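Putative adhesin (Bacteroides thetaiotaomicron, PDB 4QDG) is a putative lipoprotein adhesin of the fimbrillin superfamily, probably acting in an outer-membrane pilus as an anchor-type subunit of the FimB/Mfa2 family. Local coordinates at residues K293-I296 / W301-R304; L41-N46 / M93-G98. One frame throughout, in Å; residues are numbered along the deposited sequence.

Contact 1: K293-I296 / W301-R304; sequences KTYI and WTVR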
ATOM      1  N   LYS A 293      -8.404  27.088  -2.902  1.00 31.10           N
ATOM      2  CA  LYS A 293      -8.068  26.473  -1.629  1.00 29.56           C
ATOM      3  C   LYS A 293      -9.218  26.599  -0.611  1.00 35.32           C
ATOM      4  O   LYS A 293      -9.035  27.135   0.482  1.00 37.18           O
ATOM      5  CB  LYS A 293      -6.754  27.077  -1.122  1.00 31.15           C
ATOM      6  CG  LYS A 293      -5.943  26.124  -0.230  1.00 52.69           C
ATOM      7  CD  LYS A 293      -4.567  26.710   0.116  1.00 60.39           C
ATOM      8  CE  LYS A 293      -3.722  25.768   0.952  1.00 67.98           C
ATOM      9  NZ  LYS A 293      -2.269  25.879   0.613  1.00 72.24           N
ATOM     10  N   THR A 294     -10.405  26.033  -0.952  1.00 32.89           N
ATOM     11  CA  THR A 294     -11.603  26.067  -0.101  1.00 32.09           C
ATOM     12  C   THR A 294     -12.102  24.641   0.223  1.00 35.72           C
ATOM     13  O   THR A 294     -12.036  24.205   1.378  1.00 34.58           O
ATOM     14  CB  THR A 294     -12.684  26.925  -0.736  1.00 32.01           C
ATOM     15  OG1 THR A 294     -13.029  26.384  -2.006  1.00 32.17           O
ATOM     16  CG2 THR A 294     -12.267  28.401  -0.874  1.00 31.99           C
ATOM     17  N   TYR A 295     -12.578  23.920  -0.806  1.00 32.09           N
ATOM     18  CA  TYR A 295     -13.107  22.553  -0.735  1.00 30.20           C
ATOM     19  C   TYR A 295     -12.477  21.673  -1.781  1.00 33.81           C
ATOM     20  O   TYR A 295     -12.228  22.117  -2.905  1.00 33.27           O
ATOM     21  CB  TYR A 295     -14.629  22.527  -0.948  1.00 31.22           C
ATOM     22  CG  TYR A 295     -15.426  23.309   0.067  1.00 33.00           C
ATOM     23  CD1 TYR A 295     -15.616  24.679  -0.073  1.00 35.04           C
ATOM     24  CD2 TYR A 295     -16.012  22.675   1.156  1.00 34.84           C
ATOM     25  CE1 TYR A 295     -16.338  25.410   0.871  1.00 37.83           C
ATOM     26  CE2 TYR A 295     -16.743  23.391   2.102  1.00 37.79           C
ATOM     27  CZ  TYR A 295     -16.913  24.760   1.951  1.00 47.42           C
ATOM     28  OH  TYR A 295     -17.643  25.455   2.887  1.00 51.86           O
ATOM     29  N   ILE A 296     -12.206  20.433  -1.403  1.00 30.12           N
ATOM     30  CA  ILE A 296     -11.696  19.377  -2.282  1.00 29.78           C
ATOM     31  C   ILE A 296     -12.586  18.133  -2.099  1.00 33.83           C
ATOM     32  O   ILE A 296     -13.456  18.099  -1.220  1.00 34.68           O
ATOM     33  CB  ILE A 296     -10.177  19.053  -2.068  1.00 32.24           C
ATOM     34  CG1 ILE A 296      -9.874  18.570  -0.632  1.00 33.60           C
ATOM     35  CG2 ILE A 296      -9.264  20.228  -2.513  1.00 31.36           C
ATOM     36  CD1 ILE A 296      -8.557  17.776  -0.479  1.00 40.96           C
ATOM     37  N   TRP A 301     -15.925  12.272  -1.340  1.00 34.03           N
ATOM     38  CA  TRP A 301     -16.564  12.994  -0.245  1.00 35.73           C
ATOM     39  C   TRP A 301     -15.997  14.434  -0.192  1.00 34.94           C
ATOM     40  O   TRP A 301     -14.786  14.609  -0.212  1.00 32.35           O
ATOM     41  CB  TRP A 301     -16.386  12.222   1.073  1.00 36.01           C
ATOM     42  CG  TRP A 301     -16.883  12.949   2.275  1.00 39.88           C
ATOM     43  CD1 TRP A 301     -16.150  13.713   3.142  1.00 43.34           C
ATOM     44  CD2 TRP A 301     -18.246  13.058   2.694  1.00 41.73           C
ATOM     45  NE1 TRP A 301     -16.977  14.283   4.083  1.00 45.01           N
ATOM     46  CE2 TRP A 301     -18.270  13.895   3.835  1.00 47.33           C
ATOM     47  CE3 TRP A 301     -19.450  12.487   2.242  1.00 44.18           C
ATOM     48  CZ2 TRP A 301     -19.459  14.195   4.517  1.00 48.65           C
ATOM     49  CZ3 TRP A 301     -20.630  12.793   2.909  1.00 47.73           C
ATOM     50  CH2 TRP A 301     -20.627  13.621   4.043  1.00 49.01           C
ATOM     51  N   THR A 302     -16.874  15.451  -0.176  1.00 33.49           N
ATOM     52  CA  THR A 302     -16.459  16.859  -0.156  1.00 33.26           C
ATOM     53  C   THR A 302     -15.937  17.245   1.238  1.00 38.05           C
ATOM     54  O   THR A 302     -16.631  17.092   2.243  1.00 37.99           O
ATOM     55  CB  THR A 302     -17.588  17.782  -0.629  1.00 38.12           C
ATOM     56  OG1 THR A 302     -17.953  17.382  -1.948  1.00 37.76           O
ATOM     57  CG2 THR A 302     -17.156  19.240  -0.684  1.00 38.19           C
ATOM     58  N   VAL A 303     -14.692  17.729   1.278  1.00 35.13           N
ATOM     59  CA  VAL A 303     -14.006  18.127   2.504  1.00 34.44           C
ATOM     60  C   VAL A 303     -13.626  19.622   2.450  1.00 37.74           C
ATOM     61  O   VAL A 303     -13.041  20.075   1.462  1.00 35.55           O
ATOM     62  CB  VAL A 303     -12.750  17.236   2.719  1.00 38.22           C
ATOM     63  CG1 VAL A 303     -11.875  17.764   3.846  1.00 39.16           C
ATOM     64  CG2 VAL A 303     -13.131  15.787   2.978  1.00 37.62           C
ATOM     65  N   ARG A 304     -13.943  20.366   3.525  1.00 35.92           N
ATOM     66  CA  ARG A 304     -13.543  21.751   3.704  1.00 37.32           C
ATOM     67  C   ARG A 304     -12.100  21.769   4.212  1.00 44.91           C
ATOM     68  O   ARG A 304     -11.801  21.075   5.177  1.00 44.48           O
ATOM     69  CB  ARG A 304     -14.486  22.459   4.682  1.00 38.95           C
ATOM     70  CG  ARG A 304     -14.130  23.921   4.877  1.00 39.89           C
ATOM     71  CD  ARG A 304     -15.210  24.633   5.617  1.00 48.76           C
ATOM     72  NE  ARG A 304     -14.736  25.894   6.171  1.00 54.99           N
ATOM     73  CZ  ARG A 304     -14.601  26.119   7.474  1.00 66.48           C
ATOM     74  NH1 ARG A 304     -14.916  25.172   8.358  1.00 56.77           N
ATOM     75  NH2 ARG A 304     -14.192  27.304   7.908  1.00 41.79           N
TER
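Ile-296 and Val-303 face each other as an antiparallel hydrogen-bonded pair in the beta hairpin of strands 295-298 and 301-304, close to the end of the modelled chain. The touching parts run antiparallel, their directions 162° apart. Ile-296 N donates a hydrogen bond to Val-303 O at 3.0 Å, and Val-303 N returns a nearly straight bond to Ile-296 O at 2.8 Å. Each carbonyl also takes a CA-H...O contact, Val-303 O from Tyr-295 and Ile-296 O from Thr-302. The neighbouring pair, Tyr-295 and Arg-304, is non-hydrogen-bonded, with CA atoms 4.5 Å apart.

The hairpin has two unlike faces. Ile-296 and Val-303 point to the buried one. There helix 252-263 covers them, with Tyr-255 against Ile-296 and Met-258 against Val-303. Met-281 and Phe-283 of strand 278-285 also pack on Ile-296. Tyr-295 and Arg-304 share the exposed face. The aliphatic part of Arg-304 passes obliquely by the Tyr-295 ring. Its chain is extended from CG to NE, which carries CB, CG and CD past the ring from CD2 toward the hydroxyl. These carbons make the contact, and the guanidinium plane is tilted 44° from the ring. The Thr-302 methyl CG2 lies near the CB end of the ring, 4.1 Å from Tyr-295 CD2. The closest approach of the two large side chains is Arg-304 CB to Tyr-295 CE2, at 3.6 Å.

Contact 2: L41-N46 / M93-G98; sequences LVYDEN and MKYTPG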
ATOM      1  N   LEU A  41       7.831 -17.244   6.375  1.00 33.21           N
ATOM      2  CA  LEU A  41       9.091 -17.422   7.103  1.00 33.55           C
ATOM      3  C   LEU A  41       8.840 -17.987   8.486  1.00 36.39           C
ATOM      4  O   LEU A  41       7.900 -17.562   9.162  1.00 36.01           O
ATOM      5  CB  LEU A  41       9.848 -16.093   7.215  1.00 33.86           C
ATOM      6  CG  LEU A  41      10.166 -15.400   5.901  1.00 38.68           C
ATOM      7  CD1 LEU A  41      10.231 -13.934   6.102  1.00 38.22           C
ATOM      8  CD2 LEU A  41      11.443 -15.908   5.308  1.00 38.29           C
ATOM      9  N   VAL A  42       9.671 -18.963   8.891  1.00 31.74           N
ATOM     10  CA  VAL A  42       9.561 -19.665  10.163  1.00 30.57           C
ATOM     11  C   VAL A  42      10.743 -19.283  11.027  1.00 35.38           C
ATOM     12  O   VAL A  42      11.885 -19.435  10.607  1.00 35.76           O
ATOM     13  CB  VAL A  42       9.457 -21.229  10.001  1.00 33.96           C
ATOM     14  CG1 VAL A  42       9.175 -21.914  11.346  1.00 33.52           C
ATOM     15  CG2 VAL A  42       8.406 -21.634   8.966  1.00 32.60           C
ATOM     16  N   TYR A  43      10.455 -18.815  12.246  1.00 32.59           N
ATOM     17  CA  TYR A  43      11.444 -18.475  13.260  1.00 33.89           C
ATOM     18  C   TYR A  43      11.130 -19.248  14.541  1.00 38.76           C
ATOM     19  O   TYR A  43       9.965 -19.524  14.821  1.00 38.44           O
ATOM     20  CB  TYR A  43      11.457 -16.949  13.540  1.00 34.35           C
ATOM     21  CG  TYR A  43      11.833 -16.117  12.332  1.00 36.50           C
ATOM     22  CD1 TYR A  43      13.160 -15.990  11.934  1.00 38.30           C
ATOM     23  CD2 TYR A  43      10.861 -15.474  11.574  1.00 36.51           C
ATOM     24  CE1 TYR A  43      13.508 -15.259  10.798  1.00 39.17           C
ATOM     25  CE2 TYR A  43      11.200 -14.724  10.445  1.00 37.89           C
ATOM     26  CZ  TYR A  43      12.527 -14.608  10.068  1.00 48.37           C
ATOM     27  OH  TYR A  43      12.849 -13.839   8.970  1.00 51.56           O
ATOM     28  N   ASP A  44      12.147 -19.552  15.343  1.00 35.73           N
ATOM     29  CA  ASP A  44      11.898 -20.213  16.620  1.00 35.77           C
ATOM     30  C   ASP A  44      11.495 -19.148  17.679  1.00 43.18           C
ATOM     31  O   ASP A  44      11.403 -17.955  17.362  1.00 42.21           O
ATOM     32  CB  ASP A  44      13.103 -21.055  17.076  1.00 37.42           C
ATOM     33  CG  ASP A  44      14.421 -20.327  17.261  1.00 45.51           C
ATOM     34  OD1 ASP A  44      14.408 -19.162  17.760  1.00 43.08           O
ATOM     35  OD2 ASP A  44      15.474 -20.942  16.989  1.00 56.85           O
ATOM     36  N   GLU A  45      11.292 -19.581  18.936  1.00 42.38           N
ATOM     37  CA  GLU A  45      10.885 -18.715  20.050  1.00 42.12           C
ATOM     38  C   GLU A  45      11.917 -17.610  20.322  1.00 45.64           C
ATOM     39  O   GLU A  45      11.522 -16.547  20.789  1.00 44.22           O
ATOM     40  CB  GLU A  45      10.649 -19.568  21.313  1.00 44.46           C
ATOM     41  CG  GLU A  45       9.867 -18.860  22.408  1.00 54.66           C
ATOM     42  CD  GLU A  45       9.400 -19.722  23.561  1.00 72.40           C
ATOM     43  OE1 GLU A  45      10.216 -20.494  24.116  1.00 77.54           O
ATOM     44  OE2 GLU A  45       8.224 -19.565  23.956  1.00 60.89           O
ATOM     45  N   ASN A  46      13.216 -17.850  20.022  1.00 43.40           N
ATOM     46  CA  ASN A  46      14.294 -16.870  20.235  1.00 44.02           C
ATOM     47  C   ASN A  46      14.480 -15.933  19.039  1.00 47.27           C
ATOM     48  O   ASN A  46      15.324 -15.041  19.090  1.00 48.98           O
ATOM     49  CB  ASN A  46      15.620 -17.588  20.538  1.00 45.22           C
ATOM     50  CG  ASN A  46      15.627 -18.365  21.828  1.00 72.53           C
ATOM     51  OD1 ASN A  46      16.105 -19.504  21.879  1.00 73.35           O
ATOM     52  ND2 ASN A  46      15.118 -17.775  22.898  1.00 64.11           N
HETATM   53  N   MSE A  93      13.460  -8.542  -0.542  1.00 52.49           N
HETATM   54  CA  MSE A  93      13.954  -8.843   0.787  1.00 54.58           C
HETATM   55  C   MSE A  93      15.387  -8.392   0.834  1.00 57.44           C
HETATM   56  O   MSE A  93      16.134  -8.598  -0.123  1.00 57.41           O
HETATM   57  CB  MSE A  93      13.838 -10.328   1.098  1.00 58.79           C
HETATM   58  CG  MSE A  93      12.767 -10.616   2.084  1.00 67.93           C
HETATM   59 SE   MSE A  93      12.414 -12.508   2.039  0.75 80.49          SE
HETATM   60  CE  MSE A  93      10.850 -12.465   3.050  1.00 76.06           C
ATOM     61  N   LYS A  94      15.758  -7.740   1.912  1.00 54.43           N
ATOM     62  CA  LYS A  94      17.086  -7.159   2.089  1.00 55.31           C
ATOM     63  C   LYS A  94      17.699  -7.628   3.415  1.00 60.66           C
ATOM     64  O   LYS A  94      17.115  -7.451   4.489  1.00 59.22           O
ATOM     65  CB  LYS A  94      16.946  -5.622   2.040  1.00 55.70           C
ATOM     66  CG  LYS A  94      18.233  -4.839   1.874  1.00 57.47           C
ATOM     67  CD  LYS A  94      17.958  -3.350   2.055  1.00 53.17           C
ATOM     68  CE  LYS A  94      19.221  -2.520   2.087  1.00 56.99           C
ATOM     69  NZ  LYS A  94      18.935  -1.110   2.450  1.00 67.98           N
ATOM     70  N   TYR A  95      18.858  -8.259   3.324  1.00 60.56           N
ATOM     71  CA  TYR A  95      19.618  -8.708   4.492  1.00 61.73           C
ATOM     72  C   TYR A  95      20.904  -7.908   4.531  1.00 68.65           C
ATOM     73  O   TYR A  95      21.468  -7.583   3.472  1.00 68.98           O
ATOM     74  CB  TYR A  95      19.889 -10.232   4.470  1.00 62.98           C
ATOM     75  CG  TYR A  95      18.721 -11.087   4.914  1.00 62.61           C
ATOM     76  CD1 TYR A  95      18.405 -11.225   6.264  1.00 64.45           C
ATOM     77  CD2 TYR A  95      17.976 -11.816   3.991  1.00 62.68           C
ATOM     78  CE1 TYR A  95      17.333 -12.020   6.681  1.00 64.89           C
ATOM     79  CE2 TYR A  95      16.914 -12.629   4.396  1.00 63.10           C
ATOM     80  CZ  TYR A  95      16.600 -12.736   5.745  1.00 71.79           C
ATOM     81  OH  TYR A  95      15.555 -13.537   6.159  1.00 72.70           O
ATOM     82  N   THR A  96      21.333  -7.520   5.740  1.00 66.83           N
ATOM     83  CA  THR A  96      22.551  -6.721   5.893  1.00 67.36           C
ATOM     84  C   THR A  96      23.753  -7.684   5.961  1.00 70.50           C
ATOM     85  O   THR A  96      23.801  -8.536   6.870  1.00 69.30           O
ATOM     86  CB  THR A  96      22.452  -5.764   7.105  1.00 75.85           C
ATOM     87  OG1 THR A  96      21.224  -5.041   7.030  1.00 77.68           O
ATOM     88  CG2 THR A  96      23.612  -4.771   7.169  1.00 74.72           C
ATOM     89  N   PRO A  97      24.705  -7.585   4.986  1.00 67.33           N
ATOM     90  CA  PRO A  97      25.902  -8.451   5.041  1.00 68.10           C
ATOM     91  C   PRO A  97      26.614  -8.300   6.383  1.00 70.23           C
ATOM     92  O   PRO A  97      26.755  -7.177   6.889  1.00 69.23           O
ATOM     93  CB  PRO A  97      26.769  -7.964   3.873  1.00 70.76           C
ATOM     94  CG  PRO A  97      25.865  -7.190   2.990  1.00 74.47           C
ATOM     95  CD  PRO A  97      24.781  -6.628   3.858  1.00 68.77           C
ATOM     96  N   GLY A  98      26.946  -9.440   6.984  1.00 66.36           N
ATOM     97  CA  GLY A  98      27.597  -9.523   8.286  1.00 67.21           C
ATOM     98  C   GLY A  98      26.626  -9.757   9.425  1.00 71.10           C
ATOM     99  O   GLY A  98      26.976 -10.399  10.425  1.00 71.53           O
TER
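This contact joins strand 38-44 to the end of strand 91-94 and the residues that follow it. Strand 38-44 pairs with strands 49-55 and 75-82. Strand 91-94 is an outermost strand of a small antiparallel sheet, beside strand 107-110. The segments meet through side chains alone, and even their nearest CA atoms, those of Leu-41 and Met-93, are 11.7 Å apart.

Leu-41 and Met-93, a selenomethionine, reach toward each other tip to tip. The selenomethionine chain is extended beyond CG, which carries its terminal methyl across to the leucine. Met-93 CE lies 3.4 Å from Leu-41 CD1, tighter than usual for two carbons. It is 4.1 Å from Leu-41 CG and 4.2 Å from Leu-41 CD2, so the methyl sits at the branched end of the leucine, nearer one branch than the other. This apolar bridge is part of a wider cluster. Tyr-81 of strand 75-82 and Leu-106 of a loop each touch both side chains, and Leu-84 packs on Met-93.

Tyr-43 and Tyr-95 make a second, looser contact. Their side chains come from opposite directions. The CB of Tyr-95 is directed toward the 41-46 segment, and its side chain also touches Leu-106. Tyr-43 closes in through the end of its ring. The phenol oxygens are the atoms that approach, and Tyr-43 OH stands 3.9 Å from Tyr-95 OH.

In the fold
The two contacts lie on opposite sides of the chain's centre. Their centres are 46 Å apart and their nearest atoms about 33 Å apart, so they do not touch. Both segments of contact 2 come earlier in the chain than those of contact 1. One is a local hairpin, the other a side-chain bridge between distant parts of the sequence. Neither contact forms a magnesium site. The Met-93 side chain of contact 2 is about 13 Å from a bound magnesium ion and about 11 Å from the side chain of Cys-37, a magnesium ligand. In contact 1 the side chain of Trp-301 is about 10 Å from that of Glu-276, a ligand of the other magnesium.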